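Side-chain contacts in carbon monoxide dehydrogenase (Thermococcus sp. AM4, PDB 6T7J), which catalyses the reversible oxidation of carbon monoxide to carbon dioxide at a nickel-iron-sulfur centre, modelled here without its nickel: residues V372-N377 against A385-R390; P271-K276 against A336-Y341; P432-L437 against A536-V541. All coordinates share one frame; numbering follows the deposited sequence.

Contact 1 of 3, residues V372-N377 against A385-R390; sequences VHIEFN and AKEIVR
Ile374 gives up the most surface here, and its CG2 methyl makes the closest approaches to both Glu387 and Ile388 of helix 381-395. The methyl lies 3.8 Å from Glu387 OE1 and 4.1 Å from Glu387 OE2, with the carboxyl carbon at a similar distance; it stands above the carboxylate plane, displaced past the carbon toward the two oxygens. Glu387 reaches that position because its CG is anti to the backbone N (chi1 172°) and the chain runs on extended; the carboxylate borders the apolar patch round Ile374. From the next residue, Ile388 CG1 meets the same Ile374 CG2 at 4.1 Å. Ile384 and Ile391 of the same helix also touch Ile374, which therefore sits among four side chains spaced i, i+3, i+4 and i+7. Phe376, two residues on, points its CB across the line to the helix, but its ring swings back toward it, though Phe376 CE1 comes no closer than 4.6 Å to Ala385 N. On the far side of the segment, Glu375 turns from the helix and accepts from His373: NE2 to OE1 is 2.5 Å, on the anti lone pair and in the plane of the imidazole. His373 ND1 is bonded to Thr361, so both ring nitrogens are held. The whole is the last beta-alpha unit of a parallel sheet with strand order 3-2-1-4-5-6: edge strand 372-373 runs out into an extended tail, and helix 381-395 folds back over it, as in a Rossmann-like alpha/beta domain.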
loop_
_atom_site.group_PDB
_atom_site.type_symbol
_atom_site.label_atom_id
_atom_site.label_comp_id
_atom_site.label_asym_id
_atom_site.label_seq_id
_atom_site.Cartn_x
_atom_site.Cartn_y
_atom_site.Cartn_z
ATOM N N VAL A 372 -15.958 22.698 1.174
ATOM C CA VAL A 372 -17.379 22.405 1.025
ATOM C C VAL A 372 -17.505 21.206 0.094
ATOM O O VAL A 372 -17.074 21.257 -1.065
ATOM C CB VAL A 372 -18.166 23.619 0.502
ATOM C CG1 VAL A 372 -18.325 24.655 1.605
ATOM C CG2 VAL A 372 -17.479 24.245 -0.694
ATOM N N HIS A 373 -18.076 20.118 0.605
ATOM C CA HIS A 373 -18.155 18.859 -0.130
ATOM C C HIS A 373 -19.508 18.761 -0.824
ATOM O O HIS A 373 -20.549 18.667 -0.165
ATOM C CB HIS A 373 -17.931 17.670 0.799
ATOM C CG HIS A 373 -17.638 16.392 0.078
ATOM N ND1 HIS A 373 -16.540 16.235 -0.740
ATOM C CD2 HIS A 373 -18.300 15.211 0.050
ATOM C CE1 HIS A 373 -16.538 15.012 -1.241
ATOM N NE2 HIS A 373 -17.596 14.371 -0.777
ATOM N N ILE A 374 -19.488 18.785 -2.149
ATOM C CA ILE A 374 -20.666 18.519 -2.970
ATOM C C ILE A 374 -20.327 17.275 -3.784
ATOM O O ILE A 374 -19.702 17.352 -4.847
ATOM C CB ILE A 374 -21.043 19.705 -3.860
ATOM C CG1 ILE A 374 -21.450 20.896 -2.991
ATOM C CG2 ILE A 374 -22.184 19.338 -4.797
ATOM C CD1 ILE A 374 -21.101 22.226 -3.587
ATOM N N GLU A 375 -20.732 16.113 -3.276
ATOM C CA GLU A 375 -20.269 14.845 -3.823
ATOM C C GLU A 375 -20.828 14.617 -5.221
ATOM O O GLU A 375 -22.034 14.748 -5.453
ATOM C CB GLU A 375 -20.667 13.692 -2.901
ATOM C CG GLU A 375 -19.893 12.410 -3.147
ATOM C CD GLU A 375 -19.578 11.660 -1.866
ATOM O OE1 GLU A 375 -18.985 12.264 -0.947
ATOM O OE2 GLU A 375 -19.921 10.463 -1.779
ATOM N N PHE A 376 -19.942 14.268 -6.148
ATOM C CA PHE A 376 -20.307 14.041 -7.537
ATOM C C PHE A 376 -20.602 12.566 -7.769
ATOM O O PHE A 376 -19.910 11.690 -7.241
ATOM C CB PHE A 376 -19.180 14.505 -8.461
ATOM C CG PHE A 376 -19.564 14.570 -9.912
ATOM C CD1 PHE A 376 -20.232 15.673 -10.418
ATOM C CD2 PHE A 376 -19.244 13.533 -10.773
ATOM C CE1 PHE A 376 -20.578 15.740 -11.754
ATOM C CE2 PHE A 376 -19.588 13.592 -12.111
ATOM C CZ PHE A 376 -20.254 14.699 -12.601
ATOM N N ASN A 377 -21.641 12.299 -8.556
ATOM C CA ASN A 377 -21.977 10.949 -8.979
ATOM C C ASN A 377 -22.448 10.995 -10.424
ATOM O O ASN A 377 -22.980 12.009 -10.885
ATOM C CB ASN A 377 -23.046 10.314 -8.078
ATOM C CG ASN A 377 -24.412 10.935 -8.266
ATOM O OD1 ASN A 377 -24.536 12.143 -8.459
ATOM N ND2 ASN A 377 -25.451 10.108 -8.210
ATOM N N ALA A 385 -23.354 19.372 -11.490
ATOM C CA ALA A 385 -22.531 20.370 -12.166
ATOM C C ALA A 385 -23.230 21.725 -12.212
ATOM O O ALA A 385 -22.597 22.766 -11.984
ATOM C CB ALA A 385 -22.184 19.892 -13.575
ATOM N N LYS A 386 -24.534 21.730 -12.508
ATOM C CA LYS A 386 -25.307 22.968 -12.483
ATOM C C LYS A 386 -25.256 23.612 -11.106
ATOM O O LYS A 386 -25.025 24.819 -10.980
ATOM C CB LYS A 386 -26.757 22.687 -12.881
ATOM C CG LYS A 386 -27.021 22.637 -14.373
ATOM C CD LYS A 386 -28.520 22.613 -14.635
ATOM C CE LYS A 386 -28.840 22.511 -16.116
ATOM N NZ LYS A 386 -30.268 22.841 -16.377
ATOM N N GLU A 387 -25.477 22.814 -10.059
ATOM C CA GLU A 387 -25.441 23.337 -8.696
ATOM C C GLU A 387 -24.086 23.962 -8.374
ATOM O O GLU A 387 -24.014 25.055 -7.794
ATOM C CB GLU A 387 -25.777 22.210 -7.720
ATOM C CG GLU A 387 -25.597 22.529 -6.254
ATOM C CD GLU A 387 -25.669 21.279 -5.392
ATOM O OE1 GLU A 387 -25.740 20.168 -5.963
ATOM O OE2 GLU A 387 -25.655 21.404 -4.148
ATOM N N ILE A 388 -23.002 23.293 -8.770
ATOM C CA ILE A 388 -21.658 23.781 -8.466
ATOM C C ILE A 388 -21.386 25.099 -9.189
ATOM O O ILE A 388 -20.914 26.080 -8.587
ATOM C CB ILE A 388 -20.619 22.706 -8.830
ATOM C CG1 ILE A 388 -20.632 21.577 -7.797
ATOM C CG2 ILE A 388 -19.239 23.313 -8.965
ATOM C CD1 ILE A 388 -20.001 20.291 -8.287
ATOM N N VAL A 389 -21.669 25.138 -10.496
ATOM C CA VAL A 389 -21.452 26.362 -11.262
ATOM C C VAL A 389 -22.313 27.492 -10.712
ATOM O O VAL A 389 -21.891 28.656 -10.681
ATOM C CB VAL A 389 -21.724 26.115 -12.758
ATOM C CG1 VAL A 389 -21.529 27.393 -13.551
ATOM C CG2 VAL A 389 -20.812 25.021 -13.292
ATOM N N ARG A 390 -23.524 27.166 -10.250
ATOM C CA ARG A 390 -24.389 28.184 -9.664
ATOM C C ARG A 390 -23.786 28.745 -8.387
ATOM O O ARG A 390 -23.848 29.953 -8.145
ATOM C CB ARG A 390 -25.776 27.604 -9.387
ATOM C CG ARG A 390 -26.699 27.644 -10.586
ATOM C CD ARG A 390 -28.151 27.446 -10.207
ATOM N NE ARG A 390 -28.909 26.894 -11.325
ATOM C CZ ARG A 390 -29.300 25.627 -11.405
ATOM N NH1 ARG A 390 -29.985 25.207 -12.462
ATOM N NH2 ARG A 390 -29.010 24.778 -10.426
#

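Contact 2 of 3, residues P271-K276 against A336-Y341; sequences PILSTK and AIIVDY
This is helix-on-sheet packing in the core of a Rossmann-like alpha/beta domain: helix 271-281, which directly follows strand 261-268, lies against the end of the neighbouring parallel strand 336-339. One side chain does the work on the helix. Leu273, with CG anti to the backbone N (chi1 163°), drives its CD2 methyl at the strand end and touches Ile338 CG2 at 4.1 Å. The two side chains run at about a right angle, and Ile338 offers only its short branch here because the longer one, through CG1, leads away. The same CD2 rests 4.2 Å from Asp340 CB, so a single leucine methyl spans the last strand residues and the turn beyond. All four touching residues are buried.

While the Asp340 methylene packs on Leu273, its carboxylate accepts hydrogen bonds from the loop just ahead of the helix. Asp340 OD1 accepts from His269 N and OD2 from Asn270 N, which ties the strand end to the start of helix 271-281. His269 lines the pocket of the broken iron-sulfur cluster, and the side chain of Asp340 is about 9 Å from that cluster, consistent with a second-shell position. Asp340 OD1 also takes Tyr341 N at 2.5 Å, approached on the anti side and 30° out of the carboxylate plane. In the first turn of the helix, Pro271 O is gripped twice by one residue: Thr275 N reaches it at 2.9 Å, and Thr275 OG1 comes from the opposite face of the carbonyl plane at 2.7 Å.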
loop_
_atom_site.group_PDB
_atom_site.type_symbol
_atom_site.label_atom_id
_atom_site.label_comp_id
_atom_site.label_asym_id
_atom_site.label_seq_id
_atom_site.Cartn_x
_atom_site.Cartn_y
_atom_site.Cartn_z
ATOM N N PRO A 271 -11.434 13.318 -15.435
ATOM C CA PRO A 271 -12.259 14.187 -16.286
ATOM C C PRO A 271 -13.750 13.900 -16.231
ATOM O O PRO A 271 -14.526 14.688 -16.794
ATOM C CB PRO A 271 -11.706 13.915 -17.691
ATOM C CG PRO A 271 -11.213 12.512 -17.620
ATOM C CD PRO A 271 -10.671 12.333 -16.223
ATOM N N ILE A 272 -14.174 12.809 -15.577
ATOM C CA ILE A 272 -15.602 12.521 -15.429
ATOM C C ILE A 272 -16.319 13.727 -14.841
ATOM O O ILE A 272 -17.468 14.025 -15.192
ATOM C CB ILE A 272 -15.820 11.268 -14.555
ATOM C CG1 ILE A 272 -15.005 10.064 -15.042
ATOM C CG2 ILE A 272 -17.299 10.906 -14.485
ATOM C CD1 ILE A 272 -14.854 9.934 -16.535
ATOM N N LEU A 273 -15.646 14.445 -13.944
ATOM C CA LEU A 273 -16.186 15.636 -13.304
ATOM C C LEU A 273 -15.908 16.900 -14.112
ATOM O O LEU A 273 -16.807 17.726 -14.309
ATOM C CB LEU A 273 -15.600 15.770 -11.896
ATOM C CG LEU A 273 -15.715 17.141 -11.228
ATOM C CD1 LEU A 273 -17.123 17.346 -10.694
ATOM C CD2 LEU A 273 -14.683 17.288 -10.118
ATOM N N SER A 274 -14.671 17.055 -14.596
ATOM C CA SER A 274 -14.259 18.325 -15.184
ATOM C C SER A 274 -14.918 18.564 -16.537
ATOM O O SER A 274 -15.250 19.706 -16.870
ATOM C CB SER A 274 -12.737 18.377 -15.312
ATOM O OG SER A 274 -12.265 17.410 -16.234
ATOM N N THR A 275 -15.110 17.511 -17.340
ATOM C CA THR A 275 -15.798 17.699 -18.614
ATOM C C THR A 275 -17.222 18.195 -18.395
ATOM O O THR A 275 -17.678 19.130 -19.069
ATOM C CB THR A 275 -15.802 16.400 -19.420
ATOM O OG1 THR A 275 -16.393 15.350 -18.642
ATOM C CG2 THR A 275 -14.385 16.005 -19.807
ATOM N N LYS A 276 -17.935 17.591 -17.440
ATOM C CA LYS A 276 -19.286 18.036 -17.127
ATOM C C LYS A 276 -19.289 19.467 -16.604
ATOM O O LYS A 276 -20.126 20.281 -17.014
ATOM C CB LYS A 276 -19.927 17.093 -16.110
ATOM C CG LYS A 276 -20.404 15.780 -16.703
ATOM C CD LYS A 276 -21.290 16.016 -17.912
ATOM C CE LYS A 276 -21.949 14.730 -18.361
ATOM N NZ LYS A 276 -22.827 14.930 -19.548
ATOM N N ALA A 336 -14.480 29.867 -7.381
ATOM C CA ALA A 336 -14.530 28.502 -6.883
ATOM C C ALA A 336 -13.458 27.670 -7.571
ATOM O O ALA A 336 -13.199 27.839 -8.770
ATOM C CB ALA A 336 -15.913 27.877 -7.111
ATOM N N ILE A 337 -12.839 26.781 -6.799
ATOM C CA ILE A 337 -11.946 25.758 -7.331
ATOM C C ILE A 337 -12.555 24.399 -6.999
ATOM O O ILE A 337 -12.821 24.097 -5.829
ATOM C CB ILE A 337 -10.512 25.890 -6.787
ATOM C CG1 ILE A 337 -9.633 24.751 -7.308
ATOM C CG2 ILE A 337 -10.493 25.951 -5.261
ATOM C CD1 ILE A 337 -8.150 25.071 -7.300
ATOM N N ILE A 338 -12.790 23.597 -8.033
ATOM C CA ILE A 338 -13.486 22.320 -7.930
ATOM C C ILE A 338 -12.448 21.219 -8.062
ATOM O O ILE A 338 -11.796 21.099 -9.107
ATOM C CB ILE A 338 -14.568 22.178 -9.013
ATOM C CG1 ILE A 338 -15.285 23.511 -9.242
ATOM C CG2 ILE A 338 -15.550 21.071 -8.653
ATOM C CD1 ILE A 338 -15.953 24.063 -8.010
ATOM N N VAL A 339 -12.298 20.408 -7.016
ATOM C CA VAL A 339 -11.252 19.396 -6.969
ATOM C C VAL A 339 -11.873 18.020 -6.773
ATOM O O VAL A 339 -12.956 17.879 -6.195
ATOM C CB VAL A 339 -10.220 19.699 -5.859
ATOM C CG1 VAL A 339 -9.604 21.073 -6.077
ATOM C CG2 VAL A 339 -10.869 19.616 -4.488
ATOM N N ASP A 340 -11.182 16.997 -7.283
ATOM C CA ASP A 340 -11.568 15.615 -7.017
ATOM C C ASP A 340 -10.516 14.936 -6.144
ATOM O O ASP A 340 -10.724 14.789 -4.936
ATOM C CB ASP A 340 -11.800 14.837 -8.320
ATOM C CG ASP A 340 -10.739 15.105 -9.373
ATOM O OD1 ASP A 340 -9.624 15.531 -9.011
ATOM O OD2 ASP A 340 -11.020 14.870 -10.569
ATOM N N TYR A 341 -9.385 14.531 -6.722
ATOM C CA TYR A 341 -8.317 13.950 -5.917
ATOM C C TYR A 341 -6.978 14.106 -6.629
ATOM O O TYR A 341 -6.909 14.502 -7.796
ATOM C CB TYR A 341 -8.592 12.476 -5.583
ATOM C CG TYR A 341 -9.055 11.596 -6.729
ATOM C CD1 TYR A 341 -8.356 11.540 -7.928
ATOM C CD2 TYR A 341 -10.180 10.791 -6.590
ATOM C CE1 TYR A 341 -8.777 10.724 -8.963
ATOM C CE2 TYR A 341 -10.607 9.973 -7.617
ATOM C CZ TYR A 341 -9.903 9.943 -8.801
ATOM O OH TYR A 341 -10.330 9.128 -9.822
#

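Contact 3 of 3, residues P432-L437 against A536-V541; sequences PLINAL and ADALGV
Two helical segments approach here, one in mid-helix and the other running out. Residues 432-437 are regular helix throughout, while 536-541 holds the last residues of helix 525-538 and the turn that ends it; the nearest CA atoms are those of Ile434 and Leu539, 8.2 Å apart. The second helix stops in a Schellman motif. Gly540 takes a positive phi of 64°, Val541 N bonds back to Ala536 O at 2.7 Å, and Gly540 N makes a longer bond to Asp537 O, 3.3 Å. Just before it, Ala538 and Leu539 both direct their CB atoms toward the other helix.

Ile434 meets the pair with two separate branches. Its longer arm, through CG1, is anti to the carbonyl carbon and then extended (chi2 -161°), which carries CD1 to 3.5 Å from Ala538 CB, and the same CD1 lies 3.9 Å from Leu539 CG. The short branch does the rest: Ile434 CG2 sits against Leu539 CD2 at 3.6 Å. The two larger side chains lie alongside, pointing opposite ways; Leu539 meets both branches of the isoleucine. The interface is wholly apolar and small, 135 Å² in all, with Ile434 buried and Ala538 at the exposed margin. A bound butanediol, probably from the crystallisation liquor, lies about 4 Å from the Leu539 side chain.

Leu535, one turn back on helix 525-538, extends the patch by touching Leu433, Ile434 and Leu437. Leu437 O also accepts from Arg625 of helix 610-627. In the chain, helix 431-439 precedes strand 444-448 and helix 525-538 precedes strand 548-552, and these two strands are next to each other in the second parallel sheet.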
loop_
_atom_site.group_PDB
_atom_site.type_symbol
_atom_site.label_atom_id
_atom_site.label_comp_id
_atom_site.label_asym_id
_atom_site.label_seq_id
_atom_site.Cartn_x
_atom_site.Cartn_y
_atom_site.Cartn_z
ATOM N N PRO A 432 6.763 8.683 -42.708
ATOM C CA PRO A 432 7.562 9.920 -42.806
ATOM C C PRO A 432 8.433 10.197 -41.590
ATOM O O PRO A 432 9.605 10.564 -41.750
ATOM C CB PRO A 432 6.502 11.014 -43.011
ATOM C CG PRO A 432 5.195 10.381 -42.684
ATOM C CD PRO A 432 5.342 8.937 -42.995
ATOM N N LEU A 433 7.906 10.032 -40.373
ATOM C CA LEU A 433 8.736 10.258 -39.191
ATOM C C LEU A 433 9.823 9.198 -39.054
ATOM O O LEU A 433 10.928 9.501 -38.591
ATOM C CB LEU A 433 7.875 10.297 -37.929
ATOM C CG LEU A 433 8.661 10.481 -36.628
ATOM C CD1 LEU A 433 8.125 11.648 -35.813
ATOM C CD2 LEU A 433 8.649 9.200 -35.811
ATOM N N ILE A 434 9.533 7.957 -39.445
ATOM C CA ILE A 434 10.562 6.921 -39.432
ATOM C C ILE A 434 11.687 7.279 -40.396
ATOM O O ILE A 434 12.873 7.104 -40.086
ATOM C CB ILE A 434 9.936 5.554 -39.762
ATOM C CG1 ILE A 434 9.140 5.040 -38.563
ATOM C CG2 ILE A 434 11.008 4.557 -40.175
ATOM C CD1 ILE A 434 8.871 3.560 -38.603
ATOM N N ASN A 435 11.335 7.802 -41.572
ATOM C CA ASN A 435 12.352 8.252 -42.517
ATOM C C ASN A 435 13.144 9.422 -41.952
ATOM O O ASN A 435 14.361 9.507 -42.147
ATOM C CB ASN A 435 11.703 8.640 -43.847
ATOM C CG ASN A 435 10.993 7.479 -44.513
ATOM O OD1 ASN A 435 9.905 7.640 -45.070
ATOM N ND2 ASN A 435 11.604 6.299 -44.461
ATOM N N ALA A 436 12.468 10.339 -41.257
ATOM C CA ALA A 436 13.167 11.465 -40.645
ATOM C C ALA A 436 14.127 11.005 -39.556
ATOM O O ALA A 436 15.189 11.609 -39.366
ATOM C CB ALA A 436 12.161 12.461 -40.073
ATOM N N LEU A 437 13.766 9.950 -38.824
ATOM C CA LEU A 437 14.669 9.406 -37.815
ATOM C C LEU A 437 15.844 8.684 -38.463
ATOM O O LEU A 437 16.975 8.763 -37.974
ATOM C CB LEU A 437 13.912 8.461 -36.881
ATOM C CG LEU A 437 12.915 9.076 -35.896
ATOM C CD1 LEU A 437 12.020 7.999 -35.309
ATOM C CD2 LEU A 437 13.637 9.832 -34.792
ATOM N N ALA A 536 8.976 1.026 -32.388
ATOM C CA ALA A 536 9.740 -0.206 -32.246
ATOM C C ALA A 536 9.156 -1.328 -33.097
ATOM O O ALA A 536 9.898 -2.103 -33.710
ATOM C CB ALA A 536 9.792 -0.612 -30.774
ATOM N N ASP A 537 7.826 -1.413 -33.175
ATOM C CA ASP A 537 7.224 -2.493 -33.949
ATOM C C ASP A 537 7.361 -2.241 -35.444
ATOM O O ASP A 537 7.569 -3.180 -36.222
ATOM C CB ASP A 537 5.757 -2.669 -33.560
ATOM C CG ASP A 537 5.558 -3.767 -32.533
ATOM O OD1 ASP A 537 6.475 -4.602 -32.372
ATOM O OD2 ASP A 537 4.490 -3.794 -31.885
ATOM N N ALA A 538 7.260 -0.979 -35.867
ATOM C CA ALA A 538 7.373 -0.682 -37.289
ATOM C C ALA A 538 8.776 -0.964 -37.805
ATOM O O ALA A 538 8.942 -1.369 -38.962
ATOM C CB ALA A 538 6.983 0.771 -37.552
ATOM N N LEU A 539 9.790 -0.775 -36.964
ATOM C CA LEU A 539 11.179 -0.983 -37.344
ATOM C C LEU A 539 11.668 -2.400 -37.066
ATOM O O LEU A 539 12.842 -2.691 -37.315
ATOM C CB LEU A 539 12.074 0.030 -36.620
ATOM C CG LEU A 539 11.771 1.507 -36.906
ATOM C CD1 LEU A 539 12.120 2.387 -35.714
ATOM C CD2 LEU A 539 12.510 1.979 -38.145
ATOM N N GLY A 540 10.800 -3.286 -36.574
ATOM C CA GLY A 540 11.196 -4.643 -36.239
ATOM C C GLY A 540 12.212 -4.669 -35.116
ATOM O O GLY A 540 13.213 -5.390 -35.176
ATOM N N VAL A 541 11.935 -3.894 -34.070
ATOM C CA VAL A 541 12.940 -3.466 -33.107
ATOM C C VAL A 541 12.281 -3.425 -31.729
ATOM O O VAL A 541 11.059 -3.313 -31.618
ATOM C CB VAL A 541 13.515 -2.097 -33.562
ATOM C CG1 VAL A 541 14.048 -1.278 -32.425
ATOM C CG2 VAL A 541 14.595 -2.290 -34.616
#

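Along the chain the contacts come in series, neither nesting nor crossing. Contact 2 opens first and closes a 59-residue loop that takes in strands 297-303 and 318-320 before returning to 336-339. Contact 1 follows, a short local closure of seven residues at the 372-373 edge. The two touch: Phe376 CD1 packs on Leu273 CD1 at 3.5 Å, and Ile388 CG2 on Ile338 CD1 at 3.5 Å, so that the two contacts are joined by side-chain packing on the same sheet. Contact 3 closes 98 residues holding the first three strands of the second sheet, on the opposite side of the chain's centre, its nearest atoms about 27 Å from contact 2.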